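Local coordinates for protein PKS (Streptomyces sp. CNQ431, PDB 5YDA) that serves as the acyltransferase domain of a splenocin polyketide synthase with broad substrate selectivity, and probably transfers acyl building blocks to a carrier protein, at residues V33-A38 with G68-D73; R80-A85 with L418-V423; E189-D194 with D424-H429. One frame throughout, in Å; residues are numbered along the deposited sequence.

From the N terminus, strand 32-38 runs into helices 43-56 and 63-72, and contact 1 closes this short loop by bringing residues 68-73 back to the strand. It is complete before contact 2 opens at strand 79-85, the antiparallel partner of strand 32-38. Contact 2 closes across more than 330 residues, joining the small two-stranded sheet to the end of helix 407-420. Contact 3 opens inside that span, after helix 169-188, and closes just beyond it, so contacts 2 and 3 cross. The C-terminal tail appears to tie this sheet, probably part of the linker, to the acyltransferase domain: the salt bridge R80-D424 joins contacts 2 and 3, and R71 NH2-P428 O joins 1 and 3.

Contact 1 (V33-A38 with G68-D73); sequences VLPVSA and GALRAD
Strand 32-38 is an edge strand of a two-stranded antiparallel sheet, and helix 63-72 lies beside its outer edge, where R71 and L70 meet the backbone carbonyls of V33 and P35. L34 and V36 bond to strand 79-85 on the other edge. R71 takes V33 O end-on with both terminal nitrogens: NH1 donates at 2.9 Å, nearly in line with the C=O bond, and NH2 at 3.1 Å from a more angled position. The oxygen lies at the guanidinium edge, in its plane, so the two bonds fix how the group is rotated. The side chain, extended from CG to NE, carries the guanidinium to V33 O. A67 O also accepts from NH1 and P428 O from NH2, so the same group gathers the helix, the strand and the C-terminal tail. Two residues along the strand, the P35 ring brings CD to 3.8 Å from L70 CB and to 3.6 Å from R71 NH1. L70 CG lies a short 3.2 Å from P35 O, but both L70 side-chain torsions fall off the staggered values, so this conformation is doubtful; L70 CD2 lies 4.1 Å from L34 CB, and L51 of helix 43-56 touches the same leucine. Such a helix docked on the edge of a small sheet is consistent with the linker subdomain that joins ketosynthase to acyltransferase in modular polyketide synthases.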
ATOM      1  N   VAL A  33     -14.429   9.498  13.997  1.00 36.12           N
ATOM      2  CA  VAL A  33     -14.879   9.859  12.660  1.00 35.87           C
ATOM      3  C   VAL A  33     -16.334  10.296  12.755  1.00 40.03           C
ATOM      4  O   VAL A  33     -17.156   9.591  13.349  1.00 41.71           O
ATOM      5  CB  VAL A  33     -14.724   8.675  11.693  1.00 33.24           C
ATOM      6  CG1 VAL A  33     -15.140   9.067  10.283  1.00 32.87           C
ATOM      7  CG2 VAL A  33     -13.295   8.152  11.728  1.00 34.16           C
ATOM      8  N   LEU A  34     -16.652  11.459  12.177  1.00 37.08           N
ATOM      9  CA  LEU A  34     -18.024  11.957  12.129  1.00 37.10           C
ATOM     10  C   LEU A  34     -18.572  11.834  10.712  1.00 35.43           C
ATOM     11  O   LEU A  34     -18.072  12.518   9.802  1.00 34.23           O
ATOM     12  CB  LEU A  34     -18.089  13.414  12.590  1.00 36.76           C
ATOM     13  CG  LEU A  34     -17.471  13.739  13.952  1.00 41.17           C
ATOM     14  CD1 LEU A  34     -17.705  15.187  14.302  1.00 43.65           C
ATOM     15  CD2 LEU A  34     -18.029  12.833  15.036  1.00 44.18           C
ATOM     16  N   PRO A  35     -19.588  11.006  10.470  1.00 36.84           N
ATOM     17  CA  PRO A  35     -20.162  10.893   9.122  1.00 35.29           C
ATOM     18  C   PRO A  35     -21.254  11.917   8.861  1.00 40.84           C
ATOM     19  O   PRO A  35     -22.041  12.270   9.742  1.00 44.08           O
ATOM     20  CB  PRO A  35     -20.759   9.481   9.132  1.00 40.13           C
ATOM     21  CG  PRO A  35     -21.222   9.303  10.559  1.00 40.58           C
ATOM     22  CD  PRO A  35     -20.201  10.053  11.417  1.00 43.30           C
ATOM     23  N   VAL A  36     -21.298  12.390   7.616  1.00 38.80           N
ATOM     24  CA  VAL A  36     -22.304  13.335   7.142  1.00 37.47           C
ATOM     25  C   VAL A  36     -22.771  12.859   5.777  1.00 44.91           C
ATOM     26  O   VAL A  36     -21.945  12.598   4.894  1.00 45.26           O
ATOM     27  CB  VAL A  36     -21.755  14.771   7.028  1.00 42.96           C
ATOM     28  CG1 VAL A  36     -22.872  15.743   6.685  1.00 44.64           C
ATOM     29  CG2 VAL A  36     -21.028  15.192   8.298  1.00 43.03           C
ATOM     30  N   SER A  37     -24.086  12.751   5.593  1.00 44.06           N
ATOM     31  CA  SER A  37     -24.635  12.354   4.305  1.00 48.42           C
ATOM     32  C   SER A  37     -25.868  13.182   3.973  1.00 53.08           C
ATOM     33  O   SER A  37     -26.714  13.427   4.834  1.00 52.14           O
ATOM     34  CB  SER A  37     -24.996  10.864   4.277  1.00 49.38           C
ATOM     35  OG  SER A  37     -25.970  10.551   5.247  1.00 46.90           O
ATOM     36  N   ALA A  38     -25.958  13.604   2.713  1.00 55.93           N
ATOM     37  CA  ALA A  38     -27.095  14.372   2.216  1.00 56.07           C
ATOM     38  C   ALA A  38     -27.594  13.737   0.926  1.00 60.52           C
ATOM     39  O   ALA A  38     -27.134  12.660   0.546  1.00 59.86           O
ATOM     40  CB  ALA A  38     -26.708  15.838   1.991  1.00 55.35           C
ATOM     41  N   GLY A  68     -22.032   8.943  17.880  1.00 51.48           N
ATOM     42  CA  GLY A  68     -23.075   7.928  17.872  1.00 47.58           C
ATOM     43  C   GLY A  68     -24.368   8.432  17.261  1.00 51.15           C
ATOM     44  O   GLY A  68     -25.020   7.727  16.483  1.00 53.50           O
ATOM     45  N   ALA A  69     -24.746   9.667  17.588  1.00 49.63           N
ATOM     46  CA  ALA A  69     -25.980  10.231  17.055  1.00 52.36           C
ATOM     47  C   ALA A  69     -25.913  10.362  15.541  1.00 55.54           C
ATOM     48  O   ALA A  69     -26.913  10.146  14.846  1.00 56.31           O
ATOM     49  CB  ALA A  69     -26.255  11.591  17.703  1.00 47.20           C
ATOM     50  N   LEU A  70     -24.741  10.732  15.013  1.00 52.72           N
ATOM     51  CA  LEU A  70     -24.554  10.815  13.570  1.00 49.76           C
ATOM     52  C   LEU A  70     -24.638   9.445  12.906  1.00 52.26           C
ATOM     53  O   LEU A  70     -24.943   9.369  11.712  1.00 49.30           O
ATOM     54  CB  LEU A  70     -23.205  11.463  13.260  1.00 47.30           C
ATOM     55  CG  LEU A  70     -23.113  12.869  12.656  1.00 45.65           C
ATOM     56  CD1 LEU A  70     -24.441  13.580  12.604  1.00 38.87           C
ATOM     57  CD2 LEU A  70     -22.098  13.693  13.407  1.00 40.35           C
ATOM     58  N   ARG A  71     -24.373   8.371  13.657  1.00 51.48           N
ATOM     59  CA  ARG A  71     -24.467   6.996  13.173  1.00 53.44           C
ATOM     60  C   ARG A  71     -25.872   6.421  13.310  1.00 57.27           C
ATOM     61  O   ARG A  71     -26.429   5.912  12.333  1.00 59.24           O
ATOM     62  CB  ARG A  71     -23.483   6.103  13.925  1.00 44.31           C
ATOM     63  CG  ARG A  71     -22.043   6.290  13.534  1.00 43.78           C
ATOM     64  CD  ARG A  71     -21.152   5.772  14.631  1.00 43.98           C
ATOM     65  NE  ARG A  71     -19.752   5.703  14.228  1.00 50.92           N
ATOM     66  CZ  ARG A  71     -18.961   6.760  14.050  1.00 47.33           C
ATOM     67  NH1 ARG A  71     -19.429   7.991  14.233  1.00 41.50           N
ATOM     68  NH2 ARG A  71     -17.692   6.589  13.693  1.00 45.43           N
ATOM     69  N   ALA A  72     -26.474   6.527  14.501  1.00 60.21           N
ATOM     70  CA  ALA A  72     -27.742   5.851  14.768  1.00 58.52           C
ATOM     71  C   ALA A  72     -28.956   6.669  14.329  1.00 59.57           C
ATOM     72  O   ALA A  72     -29.952   6.091  13.880  1.00 63.59           O
ATOM     73  CB  ALA A  72     -27.846   5.510  16.257  1.00 54.17           C
ATOM     74  N   ASP A  73     -28.891   8.004  14.415  1.00 62.56           N
ATOM     75  CA  ASP A  73     -30.068   8.866  14.281  1.00 64.98           C
ATOM     76  C   ASP A  73     -30.266   9.454  12.883  1.00 64.98           C
ATOM     77  O   ASP A  73     -31.144  10.308  12.708  1.00 66.78           O
ATOM     78  CB  ASP A  73     -30.014  10.026  15.289  1.00 61.14           C
ATOM     79  CG  ASP A  73     -29.884   9.558  16.726  1.00 62.99           C
ATOM     80  OD1 ASP A  73     -30.049   8.350  16.991  1.00 61.40           O
ATOM     81  OD2 ASP A  73     -29.622  10.414  17.598  1.00 70.12           O
TER

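Contact 2 (R80-A85 with L418-V423)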
ATOM      1  N   ARG A  80     -21.681  11.769   0.652  1.00 44.80           N
ATOM      2  CA  ARG A  80     -21.095  11.582   1.971  1.00 40.74           C
ATOM      3  C   ARG A  80     -19.782  12.336   2.113  1.00 38.04           C
ATOM      4  O   ARG A  80     -19.029  12.487   1.149  1.00 41.83           O
ATOM      5  CB  ARG A  80     -20.829  10.102   2.257  1.00 37.42           C
ATOM      6  CG  ARG A  80     -22.000   9.204   2.001  1.00 38.35           C
ATOM      7  CD  ARG A  80     -21.693   7.754   2.352  1.00 37.50           C
ATOM      8  NE  ARG A  80     -22.923   6.965   2.336  1.00 42.30           N
ATOM      9  CZ  ARG A  80     -22.989   5.649   2.492  1.00 45.71           C
ATOM     10  NH1 ARG A  80     -21.883   4.931   2.681  1.00 43.63           N
ATOM     11  NH2 ARG A  80     -24.174   5.046   2.466  1.00 46.45           N
ATOM     12  N   LEU A  81     -19.507  12.788   3.337  1.00 41.73           N
ATOM     13  CA  LEU A  81     -18.160  13.186   3.735  1.00 38.21           C
ATOM     14  C   LEU A  81     -17.980  12.884   5.219  1.00 38.06           C
ATOM     15  O   LEU A  81     -18.937  12.597   5.939  1.00 37.34           O
ATOM     16  CB  LEU A  81     -17.870  14.664   3.426  1.00 35.34           C
ATOM     17  CG  LEU A  81     -18.662  15.830   4.031  1.00 39.71           C
ATOM     18  CD1 LEU A  81     -18.334  16.082   5.499  1.00 34.56           C
ATOM     19  CD2 LEU A  81     -18.391  17.086   3.211  1.00 41.36           C
ATOM     20  N   THR A  82     -16.734  12.944   5.674  1.00 33.22           N
ATOM     21  CA  THR A  82     -16.428  12.733   7.076  1.00 32.44           C
ATOM     22  C   THR A  82     -15.393  13.750   7.507  1.00 31.50           C
ATOM     23  O   THR A  82     -14.675  14.316   6.683  1.00 32.25           O
ATOM     24  CB  THR A  82     -15.874  11.331   7.383  1.00 32.68           C
ATOM     25  OG1 THR A  82     -14.611  11.159   6.720  1.00 30.83           O
ATOM     26  CG2 THR A  82     -16.850  10.232   6.970  1.00 28.21           C
ATOM     27  N   VAL A  83     -15.333  13.973   8.821  1.00 32.57           N
ATOM     28  CA  VAL A  83     -14.210  14.633   9.467  1.00 31.38           C
ATOM     29  C   VAL A  83     -13.691  13.700  10.550  1.00 31.51           C
ATOM     30  O   VAL A  83     -14.407  12.815  11.020  1.00 33.15           O
ATOM     31  CB  VAL A  83     -14.594  16.010  10.057  1.00 35.60           C
ATOM     32  CG1 VAL A  83     -15.074  16.939   8.954  1.00 35.66           C
ATOM     33  CG2 VAL A  83     -15.667  15.853  11.135  1.00 33.55           C
ATOM     34  N   SER A  84     -12.426  13.879  10.909  1.00 27.53           N
ATOM     35  CA  SER A  84     -11.812  13.224  12.051  1.00 32.08           C
ATOM     36  C   SER A  84     -11.499  14.280  13.100  1.00 38.99           C
ATOM     37  O   SER A  84     -11.018  15.366  12.761  1.00 35.34           O
ATOM     38  CB  SER A  84     -10.513  12.512  11.658  1.00 29.51           C
ATOM     39  OG  SER A  84     -10.744  11.542  10.660  1.00 41.43           O
ATOM     40  N   ALA A  85     -11.749  13.958  14.370  1.00 33.98           N
ATOM     41  CA  ALA A  85     -11.529  14.933  15.425  1.00 33.63           C
ATOM     42  C   ALA A  85     -11.315  14.216  16.749  1.00 38.21           C
ATOM     43  O   ALA A  85     -11.907  13.163  16.997  1.00 41.74           O
ATOM     44  CB  ALA A  85     -12.711  15.903  15.540  1.00 33.94           C
ATOM     45  N   LEU A 418     -13.163   5.814   2.981  1.00 24.67           N
ATOM     46  CA  LEU A 418     -13.737   4.560   2.513  1.00 28.93           C
ATOM     47  C   LEU A 418     -15.252   4.527   2.748  1.00 32.77           C
ATOM     48  O   LEU A 418     -16.014   4.126   1.860  1.00 26.40           O
ATOM     49  CB  LEU A 418     -13.030   3.387   3.195  1.00 24.00           C
ATOM     50  CG  LEU A 418     -11.688   3.031   2.549  1.00 27.80           C
ATOM     51  CD1 LEU A 418     -10.847   2.158   3.461  1.00 26.13           C
ATOM     52  CD2 LEU A 418     -11.922   2.333   1.205  1.00 23.91           C
ATOM     53  N   TRP A 419     -15.708   4.981   3.922  1.00 29.99           N
ATOM     54  CA  TRP A 419     -17.146   5.054   4.162  1.00 32.01           C
ATOM     55  C   TRP A 419     -17.822   6.013   3.189  1.00 32.94           C
ATOM     56  O   TRP A 419     -18.888   5.703   2.640  1.00 33.91           O
ATOM     57  CB  TRP A 419     -17.435   5.476   5.604  1.00 31.96           C
ATOM     58  CG  TRP A 419     -18.919   5.672   5.868  1.00 34.70           C
ATOM     59  CD1 TRP A 419     -19.826   4.706   6.216  1.00 34.52           C
ATOM     60  CD2 TRP A 419     -19.660   6.903   5.789  1.00 35.68           C
ATOM     61  NE1 TRP A 419     -21.076   5.258   6.359  1.00 36.03           N
ATOM     62  CE2 TRP A 419     -21.003   6.603   6.108  1.00 37.09           C
ATOM     63  CE3 TRP A 419     -19.315   8.227   5.488  1.00 33.30           C
ATOM     64  CZ2 TRP A 419     -22.000   7.579   6.130  1.00 34.09           C
ATOM     65  CZ3 TRP A 419     -20.302   9.195   5.518  1.00 35.70           C
ATOM     66  CH2 TRP A 419     -21.634   8.866   5.829  1.00 34.38           C
ATOM     67  N   SER A 420     -17.216   7.184   2.963  1.00 30.83           N
ATOM     68  CA  SER A 420     -17.803   8.162   2.049  1.00 32.30           C
ATOM     69  C   SER A 420     -17.979   7.600   0.644  1.00 35.09           C
ATOM     70  O   SER A 420     -18.909   7.994  -0.069  1.00 37.48           O
ATOM     71  CB  SER A 420     -16.943   9.424   2.007  1.00 30.51           C
ATOM     72  OG  SER A 420     -17.063  10.148   3.220  1.00 31.75           O
ATOM     73  N   ALA A 421     -17.097   6.696   0.219  1.00 34.39           N
ATOM     74  CA  ALA A 421     -17.218   6.105  -1.105  1.00 30.90           C
ATOM     75  C   ALA A 421     -18.237   4.979  -1.152  1.00 37.60           C
ATOM     76  O   ALA A 421     -18.541   4.487  -2.247  1.00 41.50           O
ATOM     77  CB  ALA A 421     -15.859   5.579  -1.578  1.00 28.42           C
ATOM     78  N   GLY A 422     -18.760   4.546  -0.006  1.00 36.27           N
ATOM     79  CA  GLY A 422     -19.748   3.493   0.030  1.00 33.98           C
ATOM     80  C   GLY A 422     -19.310   2.204   0.694  1.00 36.37           C
ATOM     81  O   GLY A 422     -20.057   1.222   0.638  1.00 40.66           O
ATOM     82  N   VAL A 423     -18.134   2.168   1.320  1.00 37.25           N
ATOM     83  CA  VAL A 423     -17.682   0.976   2.046  1.00 34.77           C
ATOM     84  C   VAL A 423     -18.171   1.147   3.478  1.00 37.13           C
ATOM     85  O   VAL A 423     -17.451   1.627   4.359  1.00 35.97           O
ATOM     86  CB  VAL A 423     -16.169   0.791   1.957  1.00 30.09           C
ATOM     87  CG1 VAL A 423     -15.770  -0.541   2.586  1.00 29.55           C
ATOM     88  CG2 VAL A 423     -15.706   0.858   0.511  1.00 27.54           C
TER
HETATM   89  O   HOH W   1     -20.258  10.215  -1.343  1.00 38.81           O
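R80 lies along one face of the W419 indole from CB to guanidinium. Its CB starts 3.4 Å from CZ3 of W419, while CG passes above the CZ3 and CH2 side of the ring. CD sits over the face of the six-membered ring, slightly toward the rim, 3.6 Å from its centroid, a CH-pi contact. NE continues above CZ2, and the guanidinium lies flat beyond it as an off-centre cation-pi stack, its plane turned 16° from the indole. At the tip NH1 donates to W419 O at 3.1 Å (N-H...O angle 161°), with that oxygen in the guanidinium plane; D424 OD2 is the stronger, charged partner of NH1, and L77 O takes NE. G422 N reaches W419 O from the opposite face of the carbonyl. The chi1 of W419 (175°) carries its ring away from its own N and toward the strand, where T82 CG2 approaches CE3 at 3.5 Å. S420 OG rests 3.3 Å from L81 CA. A water accepts from R80 N and lies within hydrogen-bonding distance of S420 O. The stack lies beside the Schellman motif that ends helix 407-420 at G422, an arginine-on-tryptophan pairing docking the C-terminal helix against the small sheet.

Contact 3 (E189-D194 with D424-H429); sequences EGVRPD and DAALPH
The E189 carboxylate and the P428 ring do not stack: only OE2 comes near, with P428 CB 4.2 Å away and the two side chains at a slant to each other. A water donates to E189 OE2, their oxygens 2.6 Å apart, and takes a weak bond from H429 N; it may link the carboxylate to the backbone at the end of the modelled chain, although H429 is poorly ordered. The side chain gets there by a bend at chi2 (-81°), which turns its end from the helix terminus toward the tail; N134 touches it as well. Two peptide carbonyls come close without a bond: E189 O and A425 O, both acceptors, are 3.0 Å apart, a pairing that probably costs some electrostatic energy. Beside them the backbone of G190 turns through positive phi (93°) in the Schellman motif that ends helix 169-188. Having no side chain, it lets A425 point its methyl at the turn, CB 3.6 Å from G190 O. The apolar part lies one residue further on in both segments. V191, whose chi1 of 179° sends CG1 off beyond CA from its own N, leaves CG2 to meet A426, at 3.6 Å from its CB and 3.7 Å from its CA. L418 of helix 407-420 touches both V191 and A426, which makes a small buried cluster. A426 is held in the short 3-10 segment 424-426, with L427 N bonded to D424 O. No hydrogen bond passes directly between the segments. The join sets the C-terminal tail, as it leaves helix 407-420, against the loop entering strand 195-198 of the central parallel part of the sheet; that strand leads toward the GxSxG nucleophile elbow expected of an acyltransferase fold.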
ATOM      1  N   GLU A 189     -11.173  -4.063  10.933  1.00 33.82           N
ATOM      2  CA  GLU A 189     -12.222  -3.053  10.906  1.00 31.49           C
ATOM      3  C   GLU A 189     -13.347  -3.401   9.940  1.00 32.94           C
ATOM      4  O   GLU A 189     -14.296  -2.619   9.823  1.00 37.51           O
ATOM      5  CB  GLU A 189     -11.660  -1.680  10.519  1.00 32.99           C
ATOM      6  CG  GLU A 189     -10.523  -1.179  11.371  1.00 38.61           C
ATOM      7  CD  GLU A 189     -10.985  -0.563  12.683  1.00 45.59           C
ATOM      8  OE1 GLU A 189     -10.155  -0.499  13.621  1.00 42.67           O
ATOM      9  OE2 GLU A 189     -12.165  -0.146  12.773  1.00 40.05           O
ATOM     10  N   GLY A 190     -13.265  -4.513   9.218  1.00 34.14           N
ATOM     11  CA  GLY A 190     -14.299  -4.852   8.266  1.00 33.40           C
ATOM     12  C   GLY A 190     -14.056  -4.386   6.846  1.00 33.52           C
ATOM     13  O   GLY A 190     -14.929  -4.583   5.990  1.00 33.16           O
ATOM     14  N   VAL A 191     -12.907  -3.780   6.558  1.00 30.89           N
ATOM     15  CA  VAL A 191     -12.544  -3.431   5.184  1.00 30.84           C
ATOM     16  C   VAL A 191     -11.753  -4.619   4.651  1.00 30.68           C
ATOM     17  O   VAL A 191     -10.528  -4.714   4.810  1.00 29.74           O
ATOM     18  CB  VAL A 191     -11.764  -2.121   5.103  1.00 33.43           C
ATOM     19  CG1 VAL A 191     -11.386  -1.817   3.656  1.00 28.42           C
ATOM     20  CG2 VAL A 191     -12.587  -0.986   5.674  1.00 31.35           C
ATOM     21  N   ARG A 192     -12.464  -5.541   4.030  1.00 26.48           N
ATOM     22  CA  ARG A 192     -11.816  -6.711   3.464  1.00 29.59           C
ATOM     23  C   ARG A 192     -11.696  -6.545   1.965  1.00 30.25           C
ATOM     24  O   ARG A 192     -12.666  -6.156   1.298  1.00 30.90           O
ATOM     25  CB  ARG A 192     -12.591  -7.985   3.799  1.00 32.01           C
ATOM     26  CG  ARG A 192     -12.585  -8.286   5.298  1.00 37.43           C
ATOM     27  CD  ARG A 192     -12.952  -9.731   5.673  1.00 43.98           C
ATOM     28  NE  ARG A 192     -12.415 -10.041   7.004  1.00 53.57           N
ATOM     29  CZ  ARG A 192     -12.968  -9.650   8.156  1.00 49.03           C
ATOM     30  NH1 ARG A 192     -14.102  -8.952   8.156  1.00 48.46           N
ATOM     31  NH2 ARG A 192     -12.393  -9.962   9.318  1.00 47.45           N
ATOM     32  N   PRO A 193     -10.526  -6.782   1.401  1.00 26.31           N
ATOM     33  CA  PRO A 193     -10.339  -6.487  -0.016  1.00 27.99           C
ATOM     34  C   PRO A 193     -10.988  -7.555  -0.880  1.00 30.03           C
ATOM     35  O   PRO A 193     -10.930  -8.749  -0.578  1.00 29.79           O
ATOM     36  CB  PRO A 193      -8.814  -6.475  -0.169  1.00 23.80           C
ATOM     37  CG  PRO A 193      -8.341  -7.446   0.902  1.00 24.63           C
ATOM     38  CD  PRO A 193      -9.297  -7.280   2.047  1.00 22.95           C
ATOM     39  N   ASP A 194     -11.609  -7.109  -1.973  1.00 25.38           N
ATOM     40  CA  ASP A 194     -12.087  -8.023  -3.000  1.00 28.60           C
ATOM     41  C   ASP A 194     -10.989  -8.428  -3.969  1.00 30.16           C
ATOM     42  O   ASP A 194     -11.144  -9.431  -4.680  1.00 28.53           O
ATOM     43  CB  ASP A 194     -13.250  -7.388  -3.759  1.00 26.26           C
ATOM     44  CG  ASP A 194     -14.334  -6.925  -2.822  1.00 35.67           C
ATOM     45  OD1 ASP A 194     -15.016  -7.814  -2.248  1.00 32.05           O
ATOM     46  OD2 ASP A 194     -14.462  -5.693  -2.606  1.00 32.42           O
ATOM     47  N   ASP A 424     -19.424   0.748   3.722  1.00 35.56           N
ATOM     48  CA  ASP A 424     -20.076   1.123   4.973  1.00 36.21           C
ATOM     49  C   ASP A 424     -19.345   0.563   6.187  1.00 37.93           C
ATOM     50  O   ASP A 424     -19.231   1.239   7.214  1.00 37.28           O
ATOM     51  CB  ASP A 424     -21.529   0.655   4.972  1.00 36.89           C
ATOM     52  CG  ASP A 424     -22.366   1.329   3.896  1.00 40.90           C
ATOM     53  OD1 ASP A 424     -23.413   0.757   3.547  1.00 46.99           O
ATOM     54  OD2 ASP A 424     -21.999   2.423   3.404  1.00 41.21           O
ATOM     55  N   ALA A 425     -18.838  -0.667   6.094  1.00 34.77           N
ATOM     56  CA  ALA A 425     -18.159  -1.239   7.246  1.00 30.93           C
ATOM     57  C   ALA A 425     -16.883  -0.490   7.613  1.00 34.99           C
ATOM     58  O   ALA A 425     -16.300  -0.774   8.667  1.00 35.07           O
ATOM     59  CB  ALA A 425     -17.843  -2.717   6.990  1.00 27.84           C
ATOM     60  N   ALA A 426     -16.427   0.450   6.782  1.00 33.41           N
ATOM     61  CA  ALA A 426     -15.206   1.167   7.119  1.00 35.55           C
ATOM     62  C   ALA A 426     -15.399   2.137   8.280  1.00 33.59           C
ATOM     63  O   ALA A 426     -14.419   2.458   8.959  1.00 31.93           O
ATOM     64  CB  ALA A 426     -14.668   1.911   5.899  1.00 28.72           C
ATOM     65  N   LEU A 427     -16.626   2.584   8.538  1.00 33.36           N
ATOM     66  CA  LEU A 427     -16.875   3.565   9.601  1.00 35.41           C
ATOM     67  C   LEU A 427     -16.667   2.930  10.971  1.00 37.38           C
ATOM     68  O   LEU A 427     -17.349   1.949  11.292  1.00 44.36           O
ATOM     69  CB  LEU A 427     -18.290   4.110   9.477  1.00 35.22           C
ATOM     70  CG  LEU A 427     -18.607   5.393  10.244  1.00 41.42           C
ATOM     71  CD1 LEU A 427     -17.756   6.554   9.733  1.00 36.91           C
ATOM     72  CD2 LEU A 427     -20.095   5.722  10.141  1.00 39.21           C
ATOM     73  N   PRO A 428     -15.750   3.437  11.800  1.00 41.16           N
ATOM     74  CA  PRO A 428     -15.448   2.780  13.088  1.00 44.11           C
ATOM     75  C   PRO A 428     -16.550   2.952  14.135  1.00 50.51           C
ATOM     76  O   PRO A 428     -17.484   3.748  13.983  1.00 47.77           O
ATOM     77  CB  PRO A 428     -14.158   3.466  13.550  1.00 44.61           C
ATOM     78  CG  PRO A 428     -13.624   4.189  12.346  1.00 42.11           C
ATOM     79  CD  PRO A 428     -14.818   4.536  11.504  1.00 35.66           C
ATOM     80  N   HIS A 429     -16.372   2.187  15.231  1.00 59.68           N
ATOM     81  CA  HIS A 429     -17.228   2.003  16.444  1.00 53.60           C
ATOM     82  C   HIS A 429     -17.783   0.581  16.471  1.00 60.92           C
ATOM     83  O   HIS A 429     -18.879   0.314  15.964  1.00 65.42           O
ATOM     84  CB  HIS A 429     -18.395   2.986  16.558  1.00 56.74           C
ATOM     85  CG  HIS A 429     -18.170   4.079  17.557  1.00 65.56           C
ATOM     86  ND1 HIS A 429     -18.001   3.837  18.906  1.00 73.88           N
ATOM     87  CD2 HIS A 429     -18.111   5.425  17.407  1.00 61.38           C
ATOM     88  CE1 HIS A 429     -17.832   4.985  19.540  1.00 68.97           C
ATOM     89  NE2 HIS A 429     -17.898   5.964  18.655  1.00 66.33           N
TER
HETATM   90  O   HOH W   2     -13.928  -0.036  14.706  1.00 52.79           O